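Local coordinates for Thg1-like uncharacterized protein (Bacillus thuringiensis, PDB 4KGM) that probably adds nucleotides to the 5' end of tRNA, as a Thg1-like enzyme whose polymerase palm-like catalytic domain binds ATP and magnesium, at residues 146-151 against 223-228; 55-60 against 68-73; 81-84 against 90-93; 115-118 against 124-127; 201-206 against 230-235. One frame throughout, in Å; residues are numbered along the deposited sequence.

Contact 1 (146-151 against 223-228); sequences WRQQDA and TPIISK
With CG opposite its own carbonyl carbon (chi1 -83°) and the chain extended beyond it, Q148 delivers its carboxamide from helix 140-160 to the backbone of P224 and I226. Both ends of the amide are used. Q148 NE2 donates to P224 O over 3.0 Å in an almost straight bond (172°), with the acceptor lying in the plane of the Q148 amide. Q148 OE1 accepts the backbone N-H of I226 (N to OE1 2.9 Å), this donor being tilted somewhat from the carbonyl plane. The paired bonds fix the rotation of the amide and satisfy two backbone groups of the 223-228 loop with one buried side chain. I226 crosses Q148 at about a right angle, and its CG1 is pressed to 3.3 Å from Q148 OE1, a close fit of methylene against oxygen. On the exposed side a water links the pair of segments: Q149 NE2 donates to it at 2.7 Å, and S227 OG lies 3.0 Å from the same water. Q148 also packs on Y71 of strand 67-73 and on R198 of helix 194-198, while I226 turns to Y232 and V233 of helix 231-237, so the loop is held between helices 140-160 and 231-237.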
# COMPACT_ATOMS: atom_id res chain seq x y z
N TRP A 146 25.73 -2.88 2.24
CA TRP A 146 25.28 -1.58 2.71
C TRP A 146 25.19 -1.57 4.23
O TRP A 146 25.46 -0.55 4.87
CB TRP A 146 23.93 -1.24 2.09
CG TRP A 146 23.31 0.02 2.60
CD1 TRP A 146 23.88 1.26 2.64
CD2 TRP A 146 21.97 0.18 3.10
NE1 TRP A 146 23.00 2.18 3.15
CE2 TRP A 146 21.82 1.54 3.44
CE3 TRP A 146 20.90 -0.69 3.29
CZ2 TRP A 146 20.63 2.04 3.97
CZ3 TRP A 146 19.72 -0.19 3.82
CH2 TRP A 146 19.59 1.17 4.15
N ARG A 147 24.83 -2.71 4.81
CA ARG A 147 24.70 -2.84 6.26
C ARG A 147 26.06 -2.94 6.94
O ARG A 147 26.25 -2.43 8.05
CB ARG A 147 23.83 -4.04 6.61
CG ARG A 147 22.36 -3.87 6.25
CD ARG A 147 21.66 -2.89 7.17
NE ARG A 147 21.70 -1.52 6.68
CZ ARG A 147 21.39 -0.45 7.41
NH1 ARG A 147 21.03 -0.60 8.68
NH2 ARG A 147 21.45 0.76 6.88
N GLN A 148 27.00 -3.62 6.29
CA GLN A 148 28.36 -3.73 6.82
C GLN A 148 29.09 -2.39 6.76
O GLN A 148 29.90 -2.08 7.63
CB GLN A 148 29.15 -4.80 6.07
CG GLN A 148 28.92 -6.22 6.56
CD GLN A 148 29.88 -7.21 5.94
OE1 GLN A 148 30.48 -6.94 4.89
NE2 GLN A 148 30.03 -8.37 6.57
N GLN A 149 28.81 -1.61 5.73
CA GLN A 149 29.41 -0.28 5.60
C GLN A 149 28.84 0.67 6.65
O GLN A 149 29.50 1.62 7.05
CB GLN A 149 29.20 0.28 4.19
CG GLN A 149 30.00 -0.43 3.11
CD GLN A 149 29.70 0.07 1.71
OE1 GLN A 149 29.01 1.08 1.54
NE2 GLN A 149 30.23 -0.62 0.71
N ASP A 150 27.62 0.39 7.09
CA ASP A 150 27.00 1.15 8.16
C ASP A 150 27.46 0.61 9.51
O ASP A 150 27.38 1.28 10.53
CB ASP A 150 25.47 1.08 8.06
CG ASP A 150 24.78 1.93 9.11
OD1 ASP A 150 24.44 1.39 10.18
OD2 ASP A 150 24.57 3.14 8.86
N ALA A 151 27.96 -0.63 9.49
CA ALA A 151 28.49 -1.27 10.69
C ALA A 151 29.85 -0.69 11.06
O ALA A 151 30.12 -0.42 12.22
CB ALA A 151 28.58 -2.77 10.49
N THR A 223 32.93 -14.38 9.62
CA THR A 223 32.07 -13.72 8.64
C THR A 223 32.88 -12.71 7.84
O THR A 223 33.41 -11.75 8.41
CB THR A 223 30.88 -13.00 9.31
OG1 THR A 223 30.10 -13.95 10.04
CG2 THR A 223 30.01 -12.33 8.26
N PRO A 224 32.97 -12.92 6.52
CA PRO A 224 33.82 -12.10 5.66
C PRO A 224 33.21 -10.73 5.35
O PRO A 224 32.06 -10.47 5.70
CB PRO A 224 33.89 -12.92 4.37
CG PRO A 224 32.59 -13.65 4.34
CD PRO A 224 32.27 -13.98 5.77
N ILE A 225 34.00 -9.88 4.71
CA ILE A 225 33.48 -8.63 4.17
C ILE A 225 32.73 -8.98 2.90
O ILE A 225 33.33 -9.46 1.93
CB ILE A 225 34.61 -7.64 3.84
CG1 ILE A 225 35.53 -7.46 5.06
CG2 ILE A 225 34.05 -6.31 3.39
CD1 ILE A 225 36.69 -6.52 4.81
N ILE A 226 31.42 -8.77 2.91
CA ILE A 226 30.55 -9.20 1.81
C ILE A 226 30.99 -8.63 0.46
O ILE A 226 30.90 -9.31 -0.56
CB ILE A 226 29.07 -8.84 2.08
CG1 ILE A 226 28.66 -9.26 3.49
CG2 ILE A 226 28.17 -9.49 1.04
CD1 ILE A 226 28.70 -10.75 3.72
N SER A 227 31.48 -7.39 0.46
CA SER A 227 31.92 -6.75 -0.77
C SER A 227 33.13 -7.45 -1.40
O SER A 227 33.43 -7.26 -2.57
CB SER A 227 32.24 -5.27 -0.53
OG SER A 227 33.21 -5.10 0.49
N LYS A 228 33.81 -8.28 -0.61
CA LYS A 228 34.94 -9.05 -1.10
C LYS A 228 34.61 -10.54 -1.20
O LYS A 228 35.44 -11.35 -1.60
CB LYS A 228 36.16 -8.84 -0.20
O HOH W 1 32.11 -2.42 1.37

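Contact 2 (55-60 against 68-73); sequences ETCKYL and KLVYHQ
C57 packs its sulfur against V70 and H72, two residues of strand 67-73 whose side chains rise on the same face of the sheet. C57 SG lies 3.7 Å from V70 CG1 and 3.9 Å from H72 CB, while C57 CB adds a second touch to V70 CG1 at 3.8 Å. The valine places that branch opposite its backbone N (chi1 -174°); the other branch, V70 CG2, comes within 3.9 Å of C57 O. Toward the H72 ring the sulfur stands obliquely, 5.4 Å from the centroid, a looser sulfur-aromatic approach. Helix 47-63 thus lies on the antiparallel sheet of the palm-like domain, and C57 also touches I77 and I202 on the strands flanking 67-73. F53 of the same helix stacks with the H72 ring, and W54 meets it nearly at right angles. All three residues in direct contact are buried. The far side of the helix is looser: K58 sends its CB away from the strand, and its extended chain brings NZ to 3.4 Å from E55 OE2, a salt bridge whose hydrogen bond is weak, along the partly exposed helix surface. Y59, also partly exposed, meets L125 of the second subunit.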
# COMPACT_ATOMS: atom_id res chain seq x y z
N GLU A 55 21.80 -14.74 20.48
CA GLU A 55 20.83 -15.75 20.87
C GLU A 55 19.46 -15.39 20.31
O GLU A 55 18.66 -16.26 19.99
CB GLU A 55 20.76 -15.88 22.39
CG GLU A 55 21.97 -16.57 22.99
CD GLU A 55 22.16 -17.98 22.45
OE1 GLU A 55 21.25 -18.81 22.62
OE2 GLU A 55 23.22 -18.24 21.85
N THR A 56 19.20 -14.09 20.20
CA THR A 56 17.97 -13.60 19.59
C THR A 56 17.97 -13.94 18.10
O THR A 56 16.97 -14.42 17.57
CB THR A 56 17.81 -12.08 19.78
OG1 THR A 56 17.75 -11.78 21.18
CG2 THR A 56 16.55 -11.59 19.11
N CYS A 57 19.10 -13.70 17.46
CA CYS A 57 19.26 -13.99 16.04
C CYS A 57 19.03 -15.46 15.71
O CYS A 57 18.48 -15.79 14.67
CB CYS A 57 20.65 -13.58 15.56
SG CYS A 57 20.90 -11.80 15.43
N LYS A 58 19.46 -16.34 16.61
CA LYS A 58 19.24 -17.77 16.44
C LYS A 58 17.76 -18.08 16.55
O LYS A 58 17.19 -18.77 15.70
CB LYS A 58 20.01 -18.58 17.49
CG LYS A 58 21.53 -18.50 17.37
CD LYS A 58 22.19 -19.36 18.44
CE LYS A 58 23.70 -19.34 18.31
NZ LYS A 58 24.34 -20.25 19.31
N TYR A 59 17.14 -17.54 17.59
CA TYR A 59 15.72 -17.75 17.87
C TYR A 59 14.84 -17.31 16.69
O TYR A 59 13.83 -17.94 16.39
CB TYR A 59 15.32 -16.99 19.13
CG TYR A 59 13.89 -17.18 19.58
CD1 TYR A 59 13.46 -18.39 20.10
CD2 TYR A 59 12.98 -16.13 19.50
CE1 TYR A 59 12.15 -18.56 20.52
CE2 TYR A 59 11.67 -16.29 19.91
CZ TYR A 59 11.26 -17.51 20.42
OH TYR A 59 9.96 -17.67 20.83
N LEU A 60 15.25 -16.23 16.03
CA LEU A 60 14.52 -15.71 14.88
C LEU A 60 14.63 -16.65 13.68
O LEU A 60 13.62 -17.00 13.06
CB LEU A 60 15.04 -14.32 14.50
CG LEU A 60 14.66 -13.17 15.44
CD1 LEU A 60 15.49 -11.93 15.13
CD2 LEU A 60 13.18 -12.86 15.33
N LYS A 68 17.14 -17.67 5.70
CA LYS A 68 18.39 -18.17 5.16
C LYS A 68 19.61 -17.59 5.87
O LYS A 68 20.59 -18.29 6.09
CB LYS A 68 18.47 -17.87 3.66
CG LYS A 68 17.44 -18.63 2.83
CD LYS A 68 17.73 -20.12 2.82
CE LYS A 68 16.63 -20.89 2.12
NZ LYS A 68 15.36 -20.87 2.90
N LEU A 69 19.53 -16.32 6.22
CA LEU A 69 20.66 -15.65 6.85
C LEU A 69 20.21 -14.51 7.75
O LEU A 69 19.25 -13.80 7.44
CB LEU A 69 21.63 -15.13 5.78
CG LEU A 69 22.97 -14.53 6.24
CD1 LEU A 69 24.07 -14.88 5.25
CD2 LEU A 69 22.87 -13.02 6.39
N VAL A 70 20.90 -14.35 8.88
CA VAL A 70 20.65 -13.23 9.78
C VAL A 70 21.95 -12.45 9.97
O VAL A 70 23.01 -13.04 10.10
CB VAL A 70 20.14 -13.71 11.15
CG1 VAL A 70 19.77 -12.52 12.01
CG2 VAL A 70 18.96 -14.65 10.97
N TYR A 71 21.85 -11.13 9.98
CA TYR A 71 23.02 -10.29 10.20
C TYR A 71 22.82 -9.34 11.38
O TYR A 71 21.85 -8.58 11.41
CB TYR A 71 23.36 -9.49 8.94
CG TYR A 71 24.45 -8.46 9.15
CD1 TYR A 71 25.78 -8.84 9.19
CD2 TYR A 71 24.14 -7.12 9.30
CE1 TYR A 71 26.79 -7.91 9.38
CE2 TYR A 71 25.14 -6.18 9.49
CZ TYR A 71 26.46 -6.58 9.53
OH TYR A 71 27.45 -5.64 9.71
N HIS A 72 23.74 -9.38 12.34
CA HIS A 72 23.66 -8.48 13.49
C HIS A 72 24.74 -7.40 13.48
O HIS A 72 25.88 -7.63 13.07
CB HIS A 72 23.74 -9.25 14.81
CG HIS A 72 23.87 -8.35 16.00
ND1 HIS A 72 25.06 -8.18 16.67
CD2 HIS A 72 22.97 -7.56 16.62
CE1 HIS A 72 24.88 -7.33 17.67
NE2 HIS A 72 23.62 -6.94 17.66
N GLN A 73 24.35 -6.22 13.94
CA GLN A 73 25.25 -5.10 14.14
C GLN A 73 24.57 -4.08 15.04
O GLN A 73 23.40 -3.75 14.82
CB GLN A 73 25.63 -4.46 12.80
CG GLN A 73 26.02 -3.00 12.91
CD GLN A 73 24.92 -2.08 12.44
OE1 GLN A 73 24.42 -1.25 13.21
NE2 GLN A 73 24.54 -2.20 11.17

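Contact 3 (81-84 against 90-93); sequences ITNY and QSWF
N83 and S91 make the direct polar contact between the two arms of the connection from strand 76-81 to helix 97-119. N83 ND2 donates to S91 OG over 2.7 Å, short but bent (143° at the hydrogen), with the serine oxygen tilted moderately from the asparagine amide plane. The asparagine reaches this position by placing CG between its backbone N and carbonyl carbon (chi1 54°), and its CB then sits 3.4 Å from the same S91 OG. The other end of the amide, OD1, takes a weak bond from M23 N, so both ends of the amide have a partner, the second a weak one.

A water-mediated link runs between the two backbones. One water donates to T82 O at 3.3 Å and to Q90 O at 2.8 Å, bridging the arms through carbonyl oxygens that could not bond to each other directly. Q90 directs its CB away, and its NE2 is bonded to T88 O nearby in the loop.

Apolar contact is slighter. I81 CD1 approaches W92 CE3 obliquely at 4.3 Å, both residues being buried against I64. F93 CE2 also stands over one face of the W92 indole, 3.3 Å above its plane and offset toward the rim. W92 further touches I100, V103 and S104 of helix 97-119, whereas I81 meets V25 and V27 of strand 25-31.

The arrangement is that of a long strand-to-helix connection folded back on itself: the chain leaves strand 76-81 of the palm-like sheet and is tied together by side-chain, water and apolar contacts before entering helix 97-119.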
# COMPACT_ATOMS: atom_id res chain seq x y z
N ILE A 81 14.93 -13.59 3.97
CA ILE A 81 13.94 -14.64 3.78
C ILE A 81 13.71 -14.91 2.30
O ILE A 81 13.49 -13.98 1.52
CB ILE A 81 12.60 -14.27 4.43
CG1 ILE A 81 12.81 -13.74 5.85
CG2 ILE A 81 11.67 -15.47 4.44
CD1 ILE A 81 11.54 -13.26 6.51
N THR A 82 13.78 -16.17 1.91
CA THR A 82 13.47 -16.57 0.54
C THR A 82 12.29 -17.52 0.54
O THR A 82 12.15 -18.34 1.44
CB THR A 82 14.67 -17.24 -0.16
OG1 THR A 82 14.98 -18.48 0.50
CG2 THR A 82 15.89 -16.33 -0.13
N ASN A 83 11.44 -17.42 -0.48
CA ASN A 83 10.24 -18.24 -0.57
C ASN A 83 10.08 -18.90 -1.94
O ASN A 83 8.97 -19.17 -2.38
CB ASN A 83 9.00 -17.41 -0.25
CG ASN A 83 8.90 -16.16 -1.11
OD1 ASN A 83 9.71 -15.96 -2.03
ND2 ASN A 83 7.91 -15.32 -0.83
N TYR A 84 11.20 -19.15 -2.61
CA TYR A 84 11.17 -19.72 -3.95
C TYR A 84 12.15 -20.89 -4.10
O TYR A 84 12.64 -21.15 -5.20
CB TYR A 84 11.48 -18.64 -4.99
CG TYR A 84 12.69 -17.80 -4.67
CD1 TYR A 84 12.56 -16.61 -3.96
CD2 TYR A 84 13.96 -18.18 -5.08
CE1 TYR A 84 13.67 -15.83 -3.66
CE2 TYR A 84 15.07 -17.41 -4.78
CZ TYR A 84 14.92 -16.24 -4.07
OH TYR A 84 16.02 -15.46 -3.78
N GLN A 90 5.85 -22.22 0.27
CA GLN A 90 4.88 -21.28 0.82
C GLN A 90 5.59 -20.11 1.48
O GLN A 90 6.79 -20.18 1.74
CB GLN A 90 3.98 -21.99 1.84
CG GLN A 90 3.25 -23.20 1.28
CD GLN A 90 2.32 -22.84 0.13
OE1 GLN A 90 1.22 -22.34 0.34
NE2 GLN A 90 2.77 -23.10 -1.09
N SER A 91 4.85 -19.04 1.74
CA SER A 91 5.43 -17.85 2.36
C SER A 91 5.03 -17.72 3.83
O SER A 91 3.91 -18.07 4.21
CB SER A 91 5.04 -16.59 1.60
OG SER A 91 5.74 -16.49 0.37
N TRP A 92 5.95 -17.22 4.64
CA TRP A 92 5.69 -16.95 6.04
C TRP A 92 4.53 -15.97 6.17
O TRP A 92 4.61 -14.85 5.67
CB TRP A 92 6.93 -16.37 6.72
CG TRP A 92 6.87 -16.38 8.21
CD1 TRP A 92 6.28 -17.33 9.00
CD2 TRP A 92 7.40 -15.39 9.10
NE1 TRP A 92 6.42 -17.00 10.32
CE2 TRP A 92 7.10 -15.81 10.41
CE3 TRP A 92 8.10 -14.19 8.92
CZ2 TRP A 92 7.48 -15.07 11.54
CZ3 TRP A 92 8.47 -13.46 10.03
CH2 TRP A 92 8.16 -13.91 11.32
N PHE A 93 3.45 -16.41 6.81
CA PHE A 93 2.23 -15.62 6.96
C PHE A 93 1.66 -15.16 5.62
O PHE A 93 0.97 -14.14 5.55
CB PHE A 93 2.48 -14.41 7.87
CG PHE A 93 2.76 -14.77 9.31
CD1 PHE A 93 2.02 -15.75 9.95
CD2 PHE A 93 3.76 -14.12 10.01
CE1 PHE A 93 2.28 -16.07 11.27
CE2 PHE A 93 4.03 -14.44 11.33
CZ PHE A 93 3.28 -15.42 11.96
O HOH W 2 9.42 -19.69 2.63

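Contact 4 (115-118 against 124-127); sequences VMRE and PLAT
The guanidinium of R117 meets both L125 and P124 at a slant, neither of them stacked squarely upon it. L125 CD2 is the closest carbon, 3.6 Å from R117 NH2 and 3.8 Å from NH1, so a single methyl spans the two terminal nitrogens. P124 O stands 3.6 Å from R117 NH1, a polar approach too long to count as a hydrogen bond. The stronger partner of the cation is E114 of the second subunit, which forms a salt bridge with NH2 and gives this surface contact a role at the subunit interface. A bend at chi2 (-39°) swings the arginine chain round toward the 124-127 segment, although its CB does not point there. L125 starts out facing away, yet the end of its side chain returns to the guanidinium, and the two side chains cross obliquely. L125 also packs on E114 of the second subunit, so the methyl and the cation share that neighbour. The contact lies across the connection between helix 97-119 and strand 128-134, where A126 N bonds to N113 OD1 of that helix, A126 leans on F34 and Y37 of helix 34-37, and M116 packs against L49 and A52 of helix 47-63.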
# COMPACT_ATOMS: atom_id res chain seq x y z
N VAL A 115 16.74 -13.48 27.86
CA VAL A 115 18.17 -13.69 28.04
C VAL A 115 18.81 -12.59 28.87
O VAL A 115 19.62 -12.85 29.76
CB VAL A 115 18.89 -13.80 26.68
CG1 VAL A 115 20.40 -13.77 26.86
CG2 VAL A 115 18.45 -15.06 25.95
N MET A 116 18.43 -11.35 28.59
CA MET A 116 19.04 -10.20 29.25
C MET A 116 18.69 -10.13 30.74
O MET A 116 19.46 -9.59 31.53
CB MET A 116 18.63 -8.90 28.55
CG MET A 116 19.69 -7.82 28.60
SD MET A 116 21.20 -8.29 27.72
CE MET A 116 22.28 -6.94 28.20
N ARG A 117 17.54 -10.68 31.11
CA ARG A 117 17.12 -10.68 32.50
C ARG A 117 18.13 -11.46 33.32
O ARG A 117 18.44 -11.10 34.46
CB ARG A 117 15.73 -11.29 32.64
CG ARG A 117 14.59 -10.30 32.44
CD ARG A 117 14.92 -8.95 33.06
NE ARG A 117 13.71 -8.19 33.39
CZ ARG A 117 13.34 -7.08 32.77
NH1 ARG A 117 13.90 -6.74 31.62
NH2 ARG A 117 12.40 -6.31 33.30
N GLU A 118 18.63 -12.55 32.74
CA GLU A 118 19.47 -13.50 33.47
C GLU A 118 20.58 -12.79 34.22
O GLU A 118 20.76 -12.98 35.42
CB GLU A 118 20.07 -14.53 32.51
CG GLU A 118 19.06 -15.36 31.74
CD GLU A 118 19.71 -16.32 30.77
OE1 GLU A 118 19.01 -16.85 29.89
OE2 GLU A 118 20.94 -16.55 30.89
N PRO A 124 15.53 -2.28 32.41
CA PRO A 124 14.13 -2.07 32.02
C PRO A 124 13.77 -2.90 30.79
O PRO A 124 14.65 -3.52 30.18
CB PRO A 124 14.07 -0.58 31.70
CG PRO A 124 15.46 -0.22 31.31
CD PRO A 124 16.35 -1.08 32.16
N LEU A 125 12.50 -2.92 30.43
CA LEU A 125 12.05 -3.71 29.29
C LEU A 125 12.60 -3.16 27.97
O LEU A 125 12.53 -1.96 27.71
CB LEU A 125 10.53 -3.77 29.24
CG LEU A 125 9.89 -4.57 30.37
CD1 LEU A 125 8.37 -4.52 30.29
CD2 LEU A 125 10.38 -6.01 30.34
N ALA A 126 13.17 -4.05 27.16
CA ALA A 126 13.67 -3.68 25.85
C ALA A 126 12.58 -3.89 24.80
O ALA A 126 11.86 -4.89 24.83
CB ALA A 126 14.90 -4.49 25.50
N THR A 127 12.45 -2.94 23.88
CA THR A 127 11.49 -3.05 22.79
C THR A 127 12.16 -2.88 21.44
O THR A 127 13.26 -2.33 21.34
CB THR A 127 10.34 -2.04 22.93
OG1 THR A 127 10.87 -0.72 23.07
CG2 THR A 127 9.48 -2.37 24.14

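Contact 5 (201-206 against 230-235); sequences CIIKEF and REYVEQ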
# COMPACT_ATOMS: atom_id res chain seq x y z
N CYS A 201 27.34 -12.60 11.00
CA CYS A 201 26.15 -13.26 10.48
C CYS A 201 25.81 -14.52 11.28
O CYS A 201 26.64 -15.05 12.01
CB CYS A 201 26.33 -13.62 9.01
SG CYS A 201 26.13 -12.24 7.87
N ILE A 202 24.57 -14.98 11.13
CA ILE A 202 24.12 -16.23 11.72
C ILE A 202 23.66 -17.15 10.60
O ILE A 202 22.68 -16.86 9.91
CB ILE A 202 22.95 -16.00 12.69
CG1 ILE A 202 23.28 -14.87 13.67
CG2 ILE A 202 22.61 -17.29 13.42
CD1 ILE A 202 24.49 -15.14 14.53
N ILE A 203 24.37 -18.26 10.43
CA ILE A 203 24.08 -19.19 9.34
C ILE A 203 23.85 -20.60 9.88
O ILE A 203 24.46 -20.99 10.88
CB ILE A 203 25.22 -19.22 8.30
CG1 ILE A 203 25.45 -17.82 7.72
CG2 ILE A 203 24.94 -20.20 7.17
CD1 ILE A 203 26.32 -17.82 6.48
N LYS A 204 22.96 -21.35 9.24
CA LYS A 204 22.76 -22.75 9.56
C LYS A 204 24.02 -23.54 9.23
O LYS A 204 24.49 -23.54 8.09
CB LYS A 204 21.57 -23.32 8.80
CG LYS A 204 21.34 -24.81 9.02
CD LYS A 204 20.13 -25.30 8.25
CE LYS A 204 18.86 -24.59 8.70
NZ LYS A 204 17.67 -25.06 7.94
N GLU A 205 24.58 -24.22 10.24
CA GLU A 205 25.77 -25.03 10.04
C GLU A 205 25.42 -26.51 10.14
O GLU A 205 24.61 -26.91 10.98
CB GLU A 205 26.84 -24.67 11.07
N PHE A 206 26.04 -27.32 9.28
CA PHE A 206 25.75 -28.75 9.24
C PHE A 206 26.83 -29.56 9.94
O PHE A 206 28.01 -29.19 9.94
CB PHE A 206 25.58 -29.21 7.79
CG PHE A 206 24.33 -28.69 7.13
CD1 PHE A 206 23.17 -29.46 7.13
CD2 PHE A 206 24.31 -27.45 6.53
CE1 PHE A 206 22.01 -28.98 6.53
CE2 PHE A 206 23.15 -26.97 5.93
CZ PHE A 206 22.01 -27.74 5.93
N ARG A 230 30.89 -11.98 -2.23
CA ARG A 230 29.46 -11.84 -2.46
C ARG A 230 28.71 -13.17 -2.46
O ARG A 230 27.51 -13.21 -2.17
CB ARG A 230 29.21 -11.08 -3.76
CG ARG A 230 29.70 -9.64 -3.74
CD ARG A 230 29.68 -9.02 -5.12
NE ARG A 230 28.35 -9.06 -5.71
CZ ARG A 230 27.46 -8.08 -5.62
NH1 ARG A 230 27.76 -6.98 -4.95
NH2 ARG A 230 26.27 -8.21 -6.19
N GLU A 231 29.41 -14.25 -2.78
CA GLU A 231 28.80 -15.58 -2.81
C GLU A 231 28.40 -16.03 -1.41
O GLU A 231 27.55 -16.92 -1.25
CB GLU A 231 29.75 -16.59 -3.47
CG GLU A 231 29.21 -18.02 -3.56
CD GLU A 231 27.95 -18.14 -4.40
OE1 GLU A 231 27.19 -19.12 -4.19
OE2 GLU A 231 27.71 -17.27 -5.27
N TYR A 232 28.99 -15.41 -0.39
CA TYR A 232 28.64 -15.69 1.00
C TYR A 232 27.16 -15.43 1.24
O TYR A 232 26.51 -16.12 2.04
CB TYR A 232 29.49 -14.84 1.94
CG TYR A 232 29.23 -15.08 3.41
CD1 TYR A 232 29.83 -16.15 4.07
CD2 TYR A 232 28.40 -14.24 4.14
CE1 TYR A 232 29.61 -16.37 5.41
CE2 TYR A 232 28.17 -14.46 5.48
CZ TYR A 232 28.78 -15.52 6.11
OH TYR A 232 28.55 -15.75 7.45
N VAL A 233 26.62 -14.42 0.56
CA VAL A 233 25.20 -14.10 0.64
C VAL A 233 24.43 -14.72 -0.52
O VAL A 233 23.38 -15.33 -0.33
CB VAL A 233 24.96 -12.58 0.65
CG1 VAL A 233 23.48 -12.27 0.56
CG2 VAL A 233 25.57 -11.95 1.90
N GLU A 234 24.98 -14.58 -1.72
CA GLU A 234 24.31 -15.02 -2.94
C GLU A 234 24.06 -16.53 -3.01
O GLU A 234 23.28 -17.00 -3.84
CB GLU A 234 25.07 -14.55 -4.18
CG GLU A 234 25.05 -13.04 -4.37
CD GLU A 234 25.66 -12.59 -5.68
OE1 GLU A 234 26.43 -13.38 -6.27
OE2 GLU A 234 25.37 -11.46 -6.12
N GLN A 235 24.72 -17.28 -2.14
CA GLN A 235 24.52 -18.73 -2.06
C GLN A 235 23.09 -19.05 -1.61
O GLN A 235 22.59 -20.14 -1.87
CB GLN A 235 25.51 -19.36 -1.09
CG GLN A 235 25.45 -18.79 0.32
CD GLN A 235 26.37 -19.51 1.29
OE1 GLN A 235 26.54 -20.73 1.22
NE2 GLN A 235 26.98 -18.76 2.20
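Y232 reaches C201 and I203 with the outer half of its ring, its side chain running outward from helix 231-237. CB points neither at the strand nor away from it, but with CG opposite the backbone N (chi1 -178°) the end of the ring comes up to it. CB, CG and the two CD carbons make no near approach to the strand. P224 and I226 of the preceding loop lie on one side of the ring plane and I203 CD1 on the other. Farther out, Y232 CE2 lies 3.8 Å from C201 SG and Y232 CE1 the same distance, 3.8 Å, from I203 CD1. Y232 CZ comes to 3.4 Å from I203 CD1, and at the tip OH sits 3.2 Å from that methyl and 3.4 Å from C201 CB, which is tight packing for an oxygen on aliphatic carbon. The cysteine sulfur meets the ring at its edge, 5.2 Å from the centroid and 87° off the normal, a Cys sulfur-aromatic contact, whereas the isoleucine methyl comes in obliquely. In the palm-like domain the helix lies across one face of the antiparallel sheet: the short axes of 231-235 and 201-206 pass 11.6 Å apart at 60°. C201 and I203 point to this face, and I202 between them points to the other, where it meets V219 and V70. T223 OG1, beside the tyrosine, takes a hydrogen bond from C201 N. At the exposed end of the contact, Q235 NE2 donates to Y232 O over 2.7 Å, the acceptor lying in the glutamine amide plane, tying the carboxamide to its own helix.

How the contacts relate
Contacts 1, 2 and 5 form a continuous region around strands 67-73 and 200-206. Contacts 2 and 5, with centres 12 Å apart, work on opposite faces of the sheet and are joined by the bond from I202 N to V70 O (2.7 Å). Contacts 1 and 5 alternate along the chain and meet where I226 CD1 lies 3.5 Å from Y232 CD2; Y71 OH, 3.2 Å from A151 CB, connects contact 1 to contact 2. Contact 3 touches contact 2 through K68 and T82. Contact 4, across the chain's centre from contacts 1 and 5, has the P124 side chain about 13 Å from the ATP, whereas the H72 side chain of contact 2 is about 6 Å from it.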